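Local coordinates for protein trehalose monomycolate exporter MmpL3 (Mycobacterium tuberculosis, PDB 7NVH) that exports trehalose monomycolate, a mycolic acid carrier, probably as a membrane transporter of the RND permease type, at residues V38-F43 / D137-I142; P232-A237 / Q304-S309. All blocks are in the same frame, centred on the assembly; numbering follows the deposited sequence.

Contact 1. Residues V38-F43 / D137-I142; sequences VTQSGF and DDDDTI. With AV0 (Lauryl Maltose Neopentyl Glycol), chain B.
Gln40, Ser41 and Asp139 line the pocket occupied by lauryl maltose neopentyl glycol; beside them Thr39, on the short strand 38-39, and Gln40, in the loop that follows, meet Asp140. Its OD1 offers its syn lone pair to Gln40 N at 3.1 Å, the sound bond between this carboxylate and the loop. The side chains of Gln40 and Asp140 slide past each other in opposite directions, amide and carboxylate planes 64° apart. The hydroxyl of Thr39, anti to the backbone N (chi1 -171°), lies against OD2 of the same carboxylate, but the modelled separation is too short to be reliable and the detail of that bond is doubtful. Asp138 is the N-cap of helix 139-147; Asp139 and Asp140 are its first residues. The Gln40 side chain runs extended beyond CG and crosses that of Asp139 at about a right angle. Its NE2 donates to Asp139 OD2 at 3.0 Å, nearly within its own amide plane but from above the plane of the carboxylate, the two planes standing 74° apart. The same OD2 receives a weak hydrogen bond from O2 of the ligand, 3.3 Å away. Gln40 OE1 lies 3.8 Å from the ligand's alkyl carbon CBG, and Ser41 CB faces its sugar oxygen O3.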
loop_
_atom_site.group_PDB
_atom_site.type_symbol
_atom_site.label_atom_id
_atom_site.label_comp_id
_atom_site.label_asym_id
_atom_site.label_seq_id
_atom_site.Cartn_x
_atom_site.Cartn_y
_atom_site.Cartn_z
ATOM N N VAL A 38 -0.609 -1.121 15.479
ATOM C CA VAL A 38 -0.881 -0.542 14.170
ATOM C C VAL A 38 -2.217 0.183 14.206
ATOM O O VAL A 38 -3.199 -0.309 14.773
ATOM C CB VAL A 38 -0.853 -1.621 13.076
ATOM C CG1 VAL A 38 0.566 -2.093 12.840
ATOM C CG2 VAL A 38 -1.730 -2.788 13.464
ATOM N N THR A 39 -2.252 1.369 13.609
ATOM C CA THR A 39 -3.443 2.201 13.569
ATOM C C THR A 39 -4.082 2.152 12.187
ATOM O O THR A 39 -3.500 1.658 11.220
ATOM C CB THR A 39 -3.102 3.646 13.941
ATOM O OG1 THR A 39 -4.310 4.399 14.088
ATOM C CG2 THR A 39 -2.253 4.281 12.858
ATOM N N GLN A 40 -5.304 2.675 12.104
ATOM C CA GLN A 40 -6.028 2.751 10.842
ATOM C C GLN A 40 -6.217 4.184 10.366
ATOM O O GLN A 40 -6.924 4.410 9.377
ATOM C CB GLN A 40 -7.389 2.063 10.961
ATOM C CG GLN A 40 -8.270 2.620 12.058
ATOM C CD GLN A 40 -9.598 1.905 12.143
ATOM O OE1 GLN A 40 -9.713 0.743 11.763
ATOM N NE2 GLN A 40 -10.615 2.599 12.637
ATOM N N SER A 41 -5.607 5.154 11.036
ATOM C CA SER A 41 -5.717 6.553 10.661
ATOM C C SER A 41 -4.473 6.993 9.902
ATOM O O SER A 41 -3.373 6.486 10.129
ATOM C CB SER A 41 -5.911 7.434 11.896
ATOM O OG SER A 41 -4.719 7.511 12.656
ATOM N N GLY A 42 -4.660 7.945 8.993
ATOM C CA GLY A 42 -3.555 8.453 8.206
ATOM C C GLY A 42 -3.884 8.632 6.740
ATOM O O GLY A 42 -3.008 8.975 5.941
ATOM N N PHE A 43 -5.143 8.404 6.370
ATOM C CA PHE A 43 -5.560 8.575 4.984
ATOM C C PHE A 43 -5.909 10.011 4.640
ATOM O O PHE A 43 -6.252 10.281 3.484
ATOM C CB PHE A 43 -6.760 7.680 4.680
ATOM C CG PHE A 43 -6.393 6.271 4.353
ATOM C CD1 PHE A 43 -5.790 5.962 3.149
ATOM C CD2 PHE A 43 -6.652 5.250 5.247
ATOM C CE1 PHE A 43 -5.449 4.665 2.845
ATOM C CE2 PHE A 43 -6.315 3.952 4.948
ATOM C CZ PHE A 43 -5.711 3.659 3.745
ATOM N N ASP A 137 -12.021 7.244 23.305
ATOM C CA ASP A 137 -11.780 8.585 22.793
ATOM C C ASP A 137 -10.882 8.597 21.564
ATOM O O ASP A 137 -10.595 9.673 21.034
ATOM C CB ASP A 137 -11.174 9.462 23.891
ATOM C CG ASP A 137 -12.030 9.497 25.142
ATOM O OD1 ASP A 137 -13.001 10.281 25.178
ATOM O OD2 ASP A 137 -11.735 8.738 26.088
ATOM N N ASP A 138 -10.437 7.434 21.104
ATOM C CA ASP A 138 -9.608 7.317 19.916
ATOM C C ASP A 138 -10.199 6.238 19.024
ATOM O O ASP A 138 -10.847 5.305 19.505
ATOM C CB ASP A 138 -8.154 6.980 20.285
ATOM C CG ASP A 138 -7.267 6.790 19.067
ATOM O OD1 ASP A 138 -6.200 6.155 19.204
ATOM O OD2 ASP A 138 -7.627 7.284 17.979
ATOM N N ASP A 139 -9.987 6.380 17.715
ATOM C CA ASP A 139 -10.576 5.437 16.771
ATOM C C ASP A 139 -10.055 4.021 16.987
ATOM O O ASP A 139 -10.838 3.062 16.968
ATOM C CB ASP A 139 -10.304 5.898 15.341
ATOM C CG ASP A 139 -11.181 5.198 14.324
ATOM O OD1 ASP A 139 -11.991 4.336 14.725
ATOM O OD2 ASP A 139 -11.062 5.514 13.123
ATOM N N ASP A 140 -8.750 3.867 17.205
ATOM C CA ASP A 140 -8.198 2.544 17.464
ATOM C C ASP A 140 -8.650 1.991 18.807
ATOM O O ASP A 140 -8.849 0.779 18.937
ATOM C CB ASP A 140 -6.675 2.590 17.394
ATOM C CG ASP A 140 -6.176 3.228 16.117
ATOM O OD1 ASP A 140 -6.403 2.646 15.036
ATOM O OD2 ASP A 140 -5.560 4.311 16.191
ATOM N N THR A 141 -8.821 2.854 19.811
ATOM C CA THR A 141 -9.380 2.400 21.079
ATOM C C THR A 141 -10.794 1.873 20.892
ATOM O O THR A 141 -11.162 0.841 21.465
ATOM C CB THR A 141 -9.368 3.536 22.098
ATOM O OG1 THR A 141 -8.042 4.069 22.205
ATOM C CG2 THR A 141 -9.815 3.032 23.457
ATOM N N ILE A 142 -11.603 2.565 20.087
ATOM C CA ILE A 142 -12.964 2.106 19.822
ATOM C C ILE A 142 -12.942 0.779 19.078
ATOM O O ILE A 142 -13.740 -0.122 19.360
ATOM C CB ILE A 142 -13.750 3.177 19.047
ATOM C CG1 ILE A 142 -13.850 4.461 19.864
ATOM C CG2 ILE A 142 -15.136 2.675 18.711
ATOM C CD1 ILE A 142 -14.412 5.624 19.091
HETATM C C1 AV0 B . -12.310 6.874 9.609
HETATM O O1 AV0 B . -12.579 6.027 8.544
HETATM C C2 AV0 B . -10.820 7.133 9.711
HETATM O O2 AV0 B . -10.149 5.891 9.927
HETATM C C3 AV0 B . -10.506 8.062 10.844
HETATM O O3 AV0 B . -9.098 8.418 10.742
HETATM C C4 AV0 B . -11.327 9.306 10.851
HETATM O O4 AV0 B . -11.262 9.920 12.188
HETATM C C5 AV0 B . -12.809 9.080 10.540
HETATM O O5 AV0 B . -13.041 8.148 9.408
HETATM C C6 AV0 B . -13.436 10.394 10.206
HETATM O O6 AV0 B . -14.116 10.281 8.981
HETATM C CAA AV0 B . -5.987 -2.746 6.420
HETATM C CAB AV0 B . -24.894 3.714 10.613
HETATM O OAI AV0 B . -7.708 10.735 10.176
HETATM O OAJ AV0 B . -24.100 7.496 2.380
HETATM O OAL AV0 B . -16.246 6.720 0.448
HETATM O OAN AV0 B . -20.328 7.517 4.489
HETATM O OAP AV0 B . -18.957 5.976 6.398
HETATM O OAQ AV0 B . -10.206 14.526 11.667
HETATM O OAR AV0 B . -22.629 8.271 -0.567
HETATM O OAS AV0 B . -8.386 12.461 14.042
HETATM O OAT AV0 B . -20.483 7.128 -2.120
HETATM O OAU AV0 B . -11.876 12.544 12.966
HETATM O OAV AV0 B . -18.311 6.310 -0.570
HETATM C CAW AV0 B . -7.108 -1.945 7.058
HETATM C CAX AV0 B . -24.033 2.686 9.813
HETATM C CAY AV0 B . -6.648 -0.512 7.278
HETATM C CAZ AV0 B . -22.766 3.391 9.253
HETATM C CBA AV0 B . -7.859 0.365 7.596
HETATM C CBB AV0 B . -21.962 2.377 8.407
HETATM C CBC AV0 B . -8.929 0.169 6.506
HETATM C CBD AV0 B . -20.771 3.095 7.696
HETATM C CBE AV0 B . -9.993 1.310 6.608
HETATM C CBF AV0 B . -19.737 2.034 7.266
HETATM C CBG AV0 B . -10.615 1.336 8.069
HETATM C CBH AV0 B . -18.476 2.745 6.643
HETATM C CBI AV0 B . -11.112 2.795 8.391
HETATM C CBJ AV0 B . -17.187 2.067 7.194
HETATM C CBK AV0 B . -12.684 2.897 8.151
HETATM C CBL AV0 B . -15.920 2.826 6.663
HETATM C CBM AV0 B . -7.723 11.862 11.022
HETATM C CBN AV0 B . -23.457 6.471 1.662
HETATM C CBP AV0 B . -16.376 7.451 1.646
HETATM C CBQ AV0 B . -12.985 3.882 6.946
HETATM C CBR AV0 B . -15.396 3.777 7.792
HETATM C CBS AV0 B . -13.992 5.841 8.343
HETATM C CBT AV0 B . -14.799 5.462 5.917
HETATM O OBV AV0 B . -16.147 5.930 6.126
HETATM O OBX AV0 B . -16.267 6.470 3.847
HETATM O OBY AV0 B . -10.123 11.533 10.915
HETATM O OBZ AV0 B . -21.111 5.889 1.857
HETATM O OCB AV0 B . -19.314 7.371 1.843
HETATM C CCC AV0 B . -9.049 12.551 10.921
HETATM C CCD AV0 B . -22.039 6.892 1.326
HETATM C CCF AV0 B . -17.130 6.627 2.663
HETATM C CCH AV0 B . -19.143 6.712 4.154
HETATM C CCJ AV0 B . -16.971 5.890 5.005
HETATM C CCL AV0 B . -18.266 6.648 5.325
HETATM C CCM AV0 B . -14.286 4.724 7.248
HETATM C CCN AV0 B . -9.197 13.569 12.055
HETATM C CCO AV0 B . -21.923 7.071 -0.190
HETATM C CCQ AV0 B . -18.447 7.332 2.991
HETATM C CCR AV0 B . -10.269 10.905 12.237
HETATM C CCS AV0 B . -19.720 6.125 1.411
HETATM C CCT AV0 B . -9.580 13.003 13.373
HETATM C CCU AV0 B . -20.512 7.188 -0.653
HETATM C CCV AV0 B . -10.616 11.942 13.295
HETATM C CCW AV0 B . -19.673 6.118 -0.116
#

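Contact 2. Residues P232-A237 / Q304-S309; sequences PVHYFA and QGFLKS. With AV0 (Lauryl Maltose Neopentyl Glycol), chain B.
Ser309 OG, in the first turns of helix 305-336, accepts a weak hydrogen bond of 3.4 Å from His234 N, which links the helix to the short strand 233-234, and itself donates to Phe306 O at 2.9 Å. Phe306 O also takes Ser309 N at 3.2 Å, the two donors reaching it from the same face of the carbonyl plane. The hydroxyl is brought back to its own helix because OG sits between the backbone N and the carbonyl carbon (chi1 72°). Beside this polar link an aromatic cluster forms. Phe306 presents its edge to two rings: CD1 stands over the centre of one face of the His234 imidazole in a T-shaped pair, planes 85° apart, while CE1 approaches Phe236 in an offset edge-to-face pair, coming within 3.6 Å of Phe236 CB. The imidazole is also held from its own segment, where His234 ND1 accepts from Phe236 N at 3.2 Å in a straight bond, a capping bond in the type I turn from His234 to Ala237, which leads into helix 237-246. Phe43 stacks on Phe306 and meets His234 with its plane roughly perpendicular. One of the ligand's two alkyl tails ends against 232-237: its CAA lies 3.5 Å from Phe236 CE2, and its CAY 3.6 Å from His234 CE1. Because ND1 accepts an N-H, its lone pair must be available, which suggests a neutral His234 with the proton on NE2; the apolar neighbours are consistent with this.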
loop_
_atom_site.group_PDB
_atom_site.type_symbol
_atom_site.label_atom_id
_atom_site.label_comp_id
_atom_site.label_asym_id
_atom_site.label_seq_id
_atom_site.Cartn_x
_atom_site.Cartn_y
_atom_site.Cartn_z
ATOM N N PRO A 232 2.561 7.034 14.518
ATOM C CA PRO A 232 1.574 6.029 14.123
ATOM C C PRO A 232 2.031 5.206 12.931
ATOM O O PRO A 232 2.638 5.705 11.982
ATOM C CB PRO A 232 0.351 6.884 13.764
ATOM C CG PRO A 232 0.939 8.143 13.239
ATOM C CD PRO A 232 2.242 8.364 13.973
ATOM N N VAL A 233 1.724 3.914 12.997
ATOM C CA VAL A 233 2.044 2.963 11.940
ATOM C C VAL A 233 0.733 2.385 11.432
ATOM O O VAL A 233 -0.084 1.899 12.223
ATOM C CB VAL A 233 2.985 1.855 12.436
ATOM C CG1 VAL A 233 2.899 0.639 11.535
ATOM C CG2 VAL A 233 4.410 2.367 12.502
ATOM N N HIS A 234 0.528 2.440 10.121
ATOM C CA HIS A 234 -0.737 2.012 9.550
ATOM C C HIS A 234 -0.838 0.490 9.510
ATOM O O HIS A 234 0.149 -0.234 9.660
ATOM C CB HIS A 234 -0.912 2.583 8.146
ATOM C CG HIS A 234 -2.340 2.680 7.714
ATOM N ND1 HIS A 234 -2.958 1.705 6.964
ATOM C CD2 HIS A 234 -3.275 3.631 7.940
ATOM C CE1 HIS A 234 -4.210 2.053 6.740
ATOM N NE2 HIS A 234 -4.430 3.217 7.323
ATOM N N TYR A 235 -2.067 0.010 9.308
ATOM C CA TYR A 235 -2.300 -1.425 9.185
ATOM C C TYR A 235 -1.614 -1.991 7.950
ATOM O O TYR A 235 -1.111 -3.119 7.972
ATOM C CB TYR A 235 -3.800 -1.709 9.134
ATOM C CG TYR A 235 -4.425 -2.006 10.473
ATOM C CD1 TYR A 235 -5.101 -1.021 11.178
ATOM C CD2 TYR A 235 -4.354 -3.274 11.031
ATOM C CE1 TYR A 235 -5.679 -1.286 12.403
ATOM C CE2 TYR A 235 -4.932 -3.551 12.255
ATOM C CZ TYR A 235 -5.592 -2.552 12.937
ATOM O OH TYR A 235 -6.169 -2.816 14.157
ATOM N N PHE A 236 -1.591 -1.224 6.858
ATOM C CA PHE A 236 -0.973 -1.669 5.616
ATOM C C PHE A 236 0.535 -1.821 5.711
ATOM O O PHE A 236 1.151 -2.266 4.737
ATOM C CB PHE A 236 -1.293 -0.694 4.487
ATOM C CG PHE A 236 -2.457 -1.102 3.650
ATOM C CD1 PHE A 236 -2.270 -1.506 2.343
ATOM C CD2 PHE A 236 -3.737 -1.085 4.165
ATOM C CE1 PHE A 236 -3.334 -1.883 1.563
ATOM C CE2 PHE A 236 -4.811 -1.461 3.389
ATOM C CZ PHE A 236 -4.609 -1.863 2.088
ATOM N N ALA A 237 1.146 -1.463 6.840
ATOM C CA ALA A 237 2.595 -1.562 6.944
ATOM C C ALA A 237 3.062 -3.004 6.805
ATOM O O ALA A 237 4.044 -3.278 6.107
ATOM C CB ALA A 237 3.069 -0.970 8.270
ATOM N N GLN A 304 -0.100 12.654 4.043
ATOM C CA GLN A 304 -0.883 11.541 4.561
ATOM C C GLN A 304 -0.038 10.692 5.500
ATOM O O GLN A 304 1.075 10.287 5.156
ATOM C CB GLN A 304 -1.412 10.684 3.414
ATOM C CG GLN A 304 -2.684 11.206 2.782
ATOM C CD GLN A 304 -2.415 12.155 1.636
ATOM O OE1 GLN A 304 -1.645 13.104 1.770
ATOM N NE2 GLN A 304 -3.050 11.904 0.500
ATOM N N GLY A 305 -0.573 10.415 6.691
ATOM C CA GLY A 305 0.127 9.555 7.629
ATOM C C GLY A 305 0.195 8.110 7.190
ATOM O O GLY A 305 1.047 7.363 7.680
ATOM N N PHE A 306 -0.695 7.699 6.288
ATOM C CA PHE A 306 -0.599 6.372 5.691
ATOM C C PHE A 306 0.686 6.239 4.885
ATOM O O PHE A 306 1.483 5.319 5.105
ATOM C CB PHE A 306 -1.832 6.129 4.817
ATOM C CG PHE A 306 -1.713 4.963 3.878
ATOM C CD1 PHE A 306 -2.088 3.695 4.280
ATOM C CD2 PHE A 306 -1.265 5.141 2.582
ATOM C CE1 PHE A 306 -1.995 2.624 3.415
ATOM C CE2 PHE A 306 -1.167 4.072 1.715
ATOM C CZ PHE A 306 -1.534 2.813 2.133
ATOM N N LEU A 307 0.922 7.181 3.971
ATOM C CA LEU A 307 2.087 7.095 3.099
ATOM C C LEU A 307 3.382 7.249 3.881
ATOM O O LEU A 307 4.378 6.593 3.566
ATOM C CB LEU A 307 1.989 8.146 1.998
ATOM C CG LEU A 307 1.065 7.744 0.850
ATOM C CD1 LEU A 307 1.129 8.749 -0.274
ATOM C CD2 LEU A 307 1.427 6.360 0.348
ATOM N N LYS A 308 3.392 8.109 4.901
ATOM C CA LYS A 308 4.604 8.300 5.690
ATOM C C LYS A 308 5.002 7.048 6.459
ATOM O O LYS A 308 6.174 6.906 6.818
ATOM C CB LYS A 308 4.429 9.467 6.660
ATOM C CG LYS A 308 4.632 10.829 6.027
ATOM C CD LYS A 308 4.542 11.934 7.061
ATOM C CE LYS A 308 4.723 13.299 6.422
ATOM N NZ LYS A 308 6.128 13.524 5.989
ATOM N N SER A 309 4.062 6.144 6.725
ATOM C CA SER A 309 4.393 4.889 7.388
ATOM C C SER A 309 4.695 3.782 6.390
ATOM O O SER A 309 5.582 2.955 6.631
ATOM C CB SER A 309 3.251 4.459 8.308
ATOM O OG SER A 309 2.141 4.010 7.553
HETATM C C1 AV0 B . -12.310 6.874 9.609
HETATM O O1 AV0 B . -12.579 6.027 8.544
HETATM C C2 AV0 B . -10.820 7.133 9.711
HETATM O O2 AV0 B . -10.149 5.891 9.927
HETATM C C3 AV0 B . -10.506 8.062 10.844
HETATM O O3 AV0 B . -9.098 8.418 10.742
HETATM C C4 AV0 B . -11.327 9.306 10.851
HETATM O O4 AV0 B . -11.262 9.920 12.188
HETATM C C5 AV0 B . -12.809 9.080 10.540
HETATM O O5 AV0 B . -13.041 8.148 9.408
HETATM C C6 AV0 B . -13.436 10.394 10.206
HETATM O O6 AV0 B . -14.116 10.281 8.981
HETATM C CAA AV0 B . -5.987 -2.746 6.420
HETATM C CAB AV0 B . -24.894 3.714 10.613
HETATM O OAI AV0 B . -7.708 10.735 10.176
HETATM O OAJ AV0 B . -24.100 7.496 2.380
HETATM O OAL AV0 B . -16.246 6.720 0.448
HETATM O OAN AV0 B . -20.328 7.517 4.489
HETATM O OAP AV0 B . -18.957 5.976 6.398
HETATM O OAQ AV0 B . -10.206 14.526 11.667
HETATM O OAR AV0 B . -22.629 8.271 -0.567
HETATM O OAS AV0 B . -8.386 12.461 14.042
HETATM O OAT AV0 B . -20.483 7.128 -2.120
HETATM O OAU AV0 B . -11.876 12.544 12.966
HETATM O OAV AV0 B . -18.311 6.310 -0.570
HETATM C CAW AV0 B . -7.108 -1.945 7.058
HETATM C CAX AV0 B . -24.033 2.686 9.813
HETATM C CAY AV0 B . -6.648 -0.512 7.278
HETATM C CAZ AV0 B . -22.766 3.391 9.253
HETATM C CBA AV0 B . -7.859 0.365 7.596
HETATM C CBB AV0 B . -21.962 2.377 8.407
HETATM C CBC AV0 B . -8.929 0.169 6.506
HETATM C CBD AV0 B . -20.771 3.095 7.696
HETATM C CBE AV0 B . -9.993 1.310 6.608
HETATM C CBF AV0 B . -19.737 2.034 7.266
HETATM C CBG AV0 B . -10.615 1.336 8.069
HETATM C CBH AV0 B . -18.476 2.745 6.643
HETATM C CBI AV0 B . -11.112 2.795 8.391
HETATM C CBJ AV0 B . -17.187 2.067 7.194
HETATM C CBK AV0 B . -12.684 2.897 8.151
HETATM C CBL AV0 B . -15.920 2.826 6.663
HETATM C CBM AV0 B . -7.723 11.862 11.022
HETATM C CBN AV0 B . -23.457 6.471 1.662
HETATM C CBP AV0 B . -16.376 7.451 1.646
HETATM C CBQ AV0 B . -12.985 3.882 6.946
HETATM C CBR AV0 B . -15.396 3.777 7.792
HETATM C CBS AV0 B . -13.992 5.841 8.343
HETATM C CBT AV0 B . -14.799 5.462 5.917
HETATM O OBV AV0 B . -16.147 5.930 6.126
HETATM O OBX AV0 B . -16.267 6.470 3.847
HETATM O OBY AV0 B . -10.123 11.533 10.915
HETATM O OBZ AV0 B . -21.111 5.889 1.857
HETATM O OCB AV0 B . -19.314 7.371 1.843
HETATM C CCC AV0 B . -9.049 12.551 10.921
HETATM C CCD AV0 B . -22.039 6.892 1.326
HETATM C CCF AV0 B . -17.130 6.627 2.663
HETATM C CCH AV0 B . -19.143 6.712 4.154
HETATM C CCJ AV0 B . -16.971 5.890 5.005
HETATM C CCL AV0 B . -18.266 6.648 5.325
HETATM C CCM AV0 B . -14.286 4.724 7.248
HETATM C CCN AV0 B . -9.197 13.569 12.055
HETATM C CCO AV0 B . -21.923 7.071 -0.190
HETATM C CCQ AV0 B . -18.447 7.332 2.991
HETATM C CCR AV0 B . -10.269 10.905 12.237
HETATM C CCS AV0 B . -19.720 6.125 1.411
HETATM C CCT AV0 B . -9.580 13.003 13.373
HETATM C CCU AV0 B . -20.512 7.188 -0.653
HETATM C CCV AV0 B . -10.616 11.942 13.295
HETATM C CCW AV0 B . -19.673 6.118 -0.116
#

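Overall arrangement
Both contacts are buried, and their centres lie about 11 Å apart. They share one small parallel sheet: strand 38-39 belongs to contact 1 and strand 233-234 to contact 2, with a probable hydrogen bond from Thr39 N to Val233 O between them. A second probable bond joins Gly42 O to Phe306 N, and Phe43, from the first segment of contact 1, packs into the aromatic cluster of contact 2. Contact 2 lies nearer the centre of the chain, about 9 Å from it against about 17 Å, and its chemistry is mainly aromatic. Contact 1, farther out and with partly exposed aspartates, works through carboxylates. The ligand's polar head meets contact 1, and one alkyl tail runs on to contact 2.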